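Local coordinates for dihydroneopterin triphosphate diphosphatase (Escherichia coli O157:H7, PDB 5U7F), which hydrolyses dihydroneopterin triphosphate to the monophosphate and pyrophosphate for folate biosynthesis, and probably also cleaves nucleoside triphosphates, preferring dATP, at residues Arg23-Gln37 and Glu117-Ala129. Residues are numbered along the deposited sequence; the frame is centred on the assembly and turned at random.
Sequences RVLMLQRRDDPDFWQ and EHLAYKWLDAPAA. With CO (cobalt (II) ion), chain E; CO (cobalt (II) ion), chain F.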
# COMPACT_ATOMS: atom_id res chain seq x y z
N ARG A 23 -13.71 -0.99 -7.16
CA ARG A 23 -12.70 -2.02 -7.31
C ARG A 23 -11.39 -1.50 -6.70
O ARG A 23 -11.15 -0.30 -6.68
CB ARG A 23 -12.51 -2.40 -8.77
CG ARG A 23 -13.54 -3.41 -9.27
CD ARG A 23 -12.98 -4.26 -10.45
NE ARG A 23 -14.02 -4.97 -11.16
CZ ARG A 23 -14.81 -4.41 -12.07
NH1 ARG A 23 -14.68 -3.13 -12.40
NH2 ARG A 23 -15.75 -5.14 -12.67
N VAL A 24 -10.56 -2.43 -6.25
CA VAL A 24 -9.29 -2.17 -5.54
C VAL A 24 -8.10 -2.62 -6.37
O VAL A 24 -8.09 -3.72 -6.90
CB VAL A 24 -9.29 -2.89 -4.20
CG1 VAL A 24 -8.00 -2.72 -3.49
CG2 VAL A 24 -10.42 -2.34 -3.34
N LEU A 25 -7.15 -1.71 -6.52
CA LEU A 25 -5.95 -1.93 -7.29
C LEU A 25 -4.96 -2.76 -6.49
O LEU A 25 -4.55 -2.34 -5.41
CB LEU A 25 -5.34 -0.58 -7.67
CG LEU A 25 -3.96 -0.66 -8.32
CD1 LEU A 25 -4.03 -1.38 -9.66
CD2 LEU A 25 -3.31 0.68 -8.43
N MET A 26 -4.60 -3.92 -7.02
CA MET A 26 -3.67 -4.80 -6.33
C MET A 26 -2.46 -5.07 -7.20
O MET A 26 -2.59 -5.25 -8.43
CB MET A 26 -4.38 -6.08 -5.96
CG MET A 26 -5.54 -5.86 -5.02
SD MET A 26 -5.05 -5.17 -3.40
CE MET A 26 -4.09 -6.55 -2.81
N LEU A 27 -1.30 -5.10 -6.55
CA LEU A 27 -0.03 -5.10 -7.23
C LEU A 27 0.77 -6.31 -6.78
O LEU A 27 0.83 -6.61 -5.61
CB LEU A 27 0.73 -3.81 -6.93
CG LEU A 27 0.02 -2.48 -7.18
CD1 LEU A 27 0.72 -1.34 -6.50
CD2 LEU A 27 -0.03 -2.24 -8.65
N GLN A 28 1.38 -6.99 -7.75
CA GLN A 28 2.13 -8.24 -7.53
C GLN A 28 3.58 -7.97 -7.15
O GLN A 28 4.31 -7.38 -7.92
CB GLN A 28 2.08 -9.08 -8.80
CG GLN A 28 2.71 -10.45 -8.60
CD GLN A 28 2.62 -11.29 -9.86
OE1 GLN A 28 2.63 -10.76 -10.97
NE2 GLN A 28 2.55 -12.59 -9.69
N ARG A 29 4.02 -8.38 -5.96
CA ARG A 29 5.39 -8.04 -5.56
C ARG A 29 6.47 -8.78 -6.35
O ARG A 29 6.23 -9.88 -6.88
CB ARG A 29 5.62 -8.32 -4.07
CG ARG A 29 4.89 -7.36 -3.18
CD ARG A 29 5.37 -7.53 -1.73
NE ARG A 29 6.78 -7.18 -1.58
CZ ARG A 29 7.24 -5.93 -1.54
NH1 ARG A 29 6.39 -4.90 -1.63
NH2 ARG A 29 8.54 -5.69 -1.41
N ARG A 30 7.63 -8.15 -6.46
CA ARG A 30 8.76 -8.74 -7.18
C ARG A 30 9.58 -9.70 -6.32
O ARG A 30 10.11 -10.69 -6.83
CB ARG A 30 9.68 -7.64 -7.71
CG ARG A 30 9.17 -6.88 -8.96
CD ARG A 30 10.33 -6.14 -9.64
NE ARG A 30 11.43 -7.10 -9.68
CZ ARG A 30 11.70 -7.92 -10.69
NH1 ARG A 30 11.00 -7.85 -11.83
NH2 ARG A 30 12.69 -8.80 -10.57
N ASP A 31 9.69 -9.41 -5.02
CA ASP A 31 10.51 -10.23 -4.11
C ASP A 31 9.76 -11.49 -3.65
O ASP A 31 10.36 -12.50 -3.30
CB ASP A 31 10.96 -9.42 -2.89
CG ASP A 31 9.81 -8.69 -2.20
OD1 ASP A 31 8.64 -8.86 -2.61
OD2 ASP A 31 10.09 -7.94 -1.22
N ASP A 32 8.44 -11.37 -3.62
CA ASP A 32 7.53 -12.45 -3.28
C ASP A 32 6.38 -12.41 -4.30
O ASP A 32 5.36 -11.76 -4.08
CB ASP A 32 7.00 -12.30 -1.84
CG ASP A 32 6.13 -13.48 -1.40
OD1 ASP A 32 5.77 -14.32 -2.26
OD2 ASP A 32 5.79 -13.54 -0.19
N PRO A 33 6.54 -13.10 -5.43
CA PRO A 33 5.52 -13.04 -6.51
C PRO A 33 4.12 -13.56 -6.13
O PRO A 33 3.16 -13.34 -6.89
CB PRO A 33 6.15 -13.91 -7.61
CG PRO A 33 7.64 -13.82 -7.34
CD PRO A 33 7.74 -13.85 -5.85
N ASP A 34 3.98 -14.20 -4.98
CA ASP A 34 2.68 -14.69 -4.52
C ASP A 34 1.94 -13.62 -3.69
O ASP A 34 0.79 -13.80 -3.33
CB ASP A 34 2.87 -15.95 -3.69
CG ASP A 34 3.42 -17.11 -4.50
OD1 ASP A 34 2.95 -17.29 -5.65
OD2 ASP A 34 4.34 -17.81 -4.00
N PHE A 35 2.63 -12.51 -3.44
CA PHE A 35 2.19 -11.44 -2.53
C PHE A 35 1.63 -10.28 -3.34
O PHE A 35 2.39 -9.49 -3.87
CB PHE A 35 3.37 -10.99 -1.67
CG PHE A 35 3.01 -10.15 -0.48
CD1 PHE A 35 1.77 -9.53 -0.35
CD2 PHE A 35 3.94 -9.99 0.53
CE1 PHE A 35 1.49 -8.76 0.79
CE2 PHE A 35 3.66 -9.23 1.62
CZ PHE A 35 2.44 -8.61 1.75
N TRP A 36 0.31 -10.22 -3.46
CA TRP A 36 -0.37 -9.04 -3.98
C TRP A 36 -0.78 -8.06 -2.87
O TRP A 36 -1.20 -8.47 -1.79
CB TRP A 36 -1.60 -9.42 -4.75
CG TRP A 36 -1.30 -10.28 -5.93
CD1 TRP A 36 -0.84 -11.57 -5.91
CD2 TRP A 36 -1.42 -9.91 -7.31
NE1 TRP A 36 -0.68 -12.03 -7.21
CE2 TRP A 36 -1.03 -11.04 -8.08
CE3 TRP A 36 -1.81 -8.75 -7.97
CZ2 TRP A 36 -1.02 -11.02 -9.48
CZ3 TRP A 36 -1.82 -8.74 -9.38
CH2 TRP A 36 -1.42 -9.88 -10.10
N GLN A 37 -0.67 -6.78 -3.16
CA GLN A 37 -0.85 -5.73 -2.14
C GLN A 37 -1.27 -4.42 -2.74
O GLN A 37 -1.08 -4.18 -3.94
CB GLN A 37 0.45 -5.53 -1.38
CG GLN A 37 1.61 -5.22 -2.28
CD GLN A 37 2.81 -4.61 -1.59
OE1 GLN A 37 3.78 -4.20 -2.25
NE2 GLN A 37 2.78 -4.59 -0.26
N GLU A 117 7.79 -0.97 -9.09
CA GLU A 117 8.26 -1.85 -8.03
C GLU A 117 7.68 -3.28 -8.14
O GLU A 117 8.10 -4.19 -7.42
CB GLU A 117 7.90 -1.21 -6.66
CG GLU A 117 8.43 -1.91 -5.41
CD GLU A 117 8.12 -1.13 -4.11
OE1 GLU A 117 7.31 -1.64 -3.28
OE2 GLU A 117 8.69 -0.02 -3.93
N HIS A 118 6.72 -3.48 -9.05
CA HIS A 118 5.93 -4.71 -9.07
C HIS A 118 6.01 -5.45 -10.41
O HIS A 118 6.63 -4.96 -11.33
CB HIS A 118 4.49 -4.37 -8.74
CG HIS A 118 4.30 -3.86 -7.34
ND1 HIS A 118 4.54 -2.55 -6.98
CD2 HIS A 118 3.95 -4.50 -6.20
CE1 HIS A 118 4.31 -2.40 -5.69
NE2 HIS A 118 3.94 -3.56 -5.19
N LEU A 119 5.36 -6.60 -10.50
CA LEU A 119 5.41 -7.44 -11.70
C LEU A 119 4.17 -7.27 -12.60
O LEU A 119 4.21 -7.52 -13.82
CB LEU A 119 5.54 -8.90 -11.29
CG LEU A 119 6.84 -9.33 -10.59
CD1 LEU A 119 6.71 -10.72 -10.02
CD2 LEU A 119 8.01 -9.29 -11.55
N ALA A 120 3.06 -6.84 -11.99
CA ALA A 120 1.72 -6.86 -12.61
C ALA A 120 0.76 -6.10 -11.72
O ALA A 120 1.08 -5.90 -10.54
CB ALA A 120 1.22 -8.24 -12.77
N TYR A 121 -0.39 -5.71 -12.26
CA TYR A 121 -1.47 -5.11 -11.46
C TYR A 121 -2.83 -5.69 -11.89
O TYR A 121 -3.01 -6.17 -13.03
CB TYR A 121 -1.46 -3.58 -11.60
CG TYR A 121 -1.99 -3.06 -12.91
CD1 TYR A 121 -1.15 -2.86 -14.00
CD2 TYR A 121 -3.33 -2.73 -13.05
CE1 TYR A 121 -1.63 -2.37 -15.21
CE2 TYR A 121 -3.83 -2.24 -14.26
CZ TYR A 121 -2.97 -2.06 -15.34
OH TYR A 121 -3.48 -1.58 -16.53
N LYS A 122 -3.76 -5.69 -10.95
CA LYS A 122 -5.14 -6.12 -11.21
C LYS A 122 -6.14 -5.24 -10.45
O LYS A 122 -5.88 -4.86 -9.30
CB LYS A 122 -5.34 -7.58 -10.81
CG LYS A 122 -4.85 -8.58 -11.83
CD LYS A 122 -5.69 -8.54 -13.11
CE LYS A 122 -5.22 -9.56 -14.14
NZ LYS A 122 -5.79 -9.27 -15.48
N TRP A 123 -7.27 -4.92 -11.07
CA TRP A 123 -8.40 -4.30 -10.37
C TRP A 123 -9.34 -5.41 -9.94
O TRP A 123 -9.78 -6.21 -10.75
CB TRP A 123 -9.16 -3.29 -11.26
CG TRP A 123 -8.38 -2.04 -11.56
CD1 TRP A 123 -7.59 -1.81 -12.66
CD2 TRP A 123 -8.28 -0.90 -10.75
NE1 TRP A 123 -7.01 -0.57 -12.57
CE2 TRP A 123 -7.42 0.01 -11.39
CE3 TRP A 123 -8.86 -0.54 -9.53
CZ2 TRP A 123 -7.13 1.26 -10.87
CZ3 TRP A 123 -8.58 0.67 -9.02
CH2 TRP A 123 -7.72 1.57 -9.67
N LEU A 124 -9.66 -5.45 -8.66
CA LEU A 124 -10.48 -6.49 -8.08
C LEU A 124 -11.58 -5.90 -7.23
O LEU A 124 -11.37 -4.86 -6.60
CB LEU A 124 -9.64 -7.42 -7.20
CG LEU A 124 -8.48 -8.11 -7.90
CD1 LEU A 124 -7.47 -8.66 -6.88
CD2 LEU A 124 -9.05 -9.22 -8.75
N ASP A 125 -12.72 -6.58 -7.12
CA ASP A 125 -13.72 -6.16 -6.16
C ASP A 125 -13.10 -6.31 -4.77
O ASP A 125 -12.21 -7.16 -4.55
CB ASP A 125 -15.03 -6.93 -6.27
CG ASP A 125 -14.89 -8.42 -6.03
OD1 ASP A 125 -14.88 -8.86 -4.84
OD2 ASP A 125 -14.82 -9.15 -7.03
N ALA A 126 -13.56 -5.48 -3.86
CA ALA A 126 -12.87 -5.30 -2.58
C ALA A 126 -12.77 -6.59 -1.77
O ALA A 126 -11.70 -6.89 -1.22
CB ALA A 126 -13.55 -4.20 -1.77
N PRO A 127 -13.85 -7.39 -1.68
CA PRO A 127 -13.76 -8.67 -0.98
C PRO A 127 -12.72 -9.59 -1.58
O PRO A 127 -12.09 -10.34 -0.84
CB PRO A 127 -15.16 -9.26 -1.15
CG PRO A 127 -16.04 -8.09 -1.27
CD PRO A 127 -15.25 -7.07 -2.04
N ALA A 128 -12.55 -9.54 -2.90
CA ALA A 128 -11.57 -10.40 -3.56
C ALA A 128 -10.16 -9.91 -3.30
O ALA A 128 -9.25 -10.72 -3.09
CB ALA A 128 -11.83 -10.47 -5.05
N ALA A 129 -9.98 -8.59 -3.32
CA ALA A 129 -8.67 -8.01 -3.08
C ALA A 129 -8.29 -8.36 -1.66
O ALA A 129 -7.14 -8.75 -1.38
CB ALA A 129 -8.68 -6.52 -3.29
CO CO E . 8.22 1.74 -2.80
CO CO F . 6.30 -0.55 -1.72
O HOH W 1 6.76 -1.89 -0.05
O HOH W 2 7.65 -5.69 -5.27
O HOH W 3 4.35 -1.38 -2.26
O HOH W 4 9.96 2.36 -2.30
O HOH W 5 8.69 2.87 -4.56
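Q37 OE1 is gripped from three directions beside the metal centre of this Nudix fold. H118 NE2 donates to it across the contact at 3.0 Å, in the amide plane and on a lone pair; R29 NH1 comes from above that plane, and a cobalt-bound water gives a third bond. The three bonds to OE1 help set the turn of the Q37 amide, while the NE2 bond and L27 over one face help hold the H118 ring. L27 CB lies 3.6 Å from the centroid of that ring, a CH-pi contact. R29, which probably binds substrate, is held by D31 in a side-on salt bridge through NE and NH2. Its NH1 stays 3.8 Å from E117 OE1, close but not bonded. E117 stretches out, CG anti to the backbone N (chi1 -174°), and its carboxylate bridges two cobalt ions, OE1 to one and OE2 to the other; E56, E60 and the T40 carbonyl complete the protein ligands. Away from the metals, strands 23-29 and 118-125 pair antiparallel, the latter at the edge of the mixed sheet. V24 and M26 exchange paired backbone bonds with L124 and K122, and Q28 N donates to A120 O; at the corner Q28 O takes L119 N instead. L25, L27, Y121 and W123 share one face of the sheet, where L25 CB sits over the six-membered ring of W123 and L27 CD2 meets Y121 CB. V24, M26, K122 and L124 occupy the other face. There helix 126-132 turns back, its first turn capped by D125 OD1 accepting from A128 N, and M26 CG, anti to its carbonyl carbon (chi1 -61°), lies 3.6 Å from A129 CB.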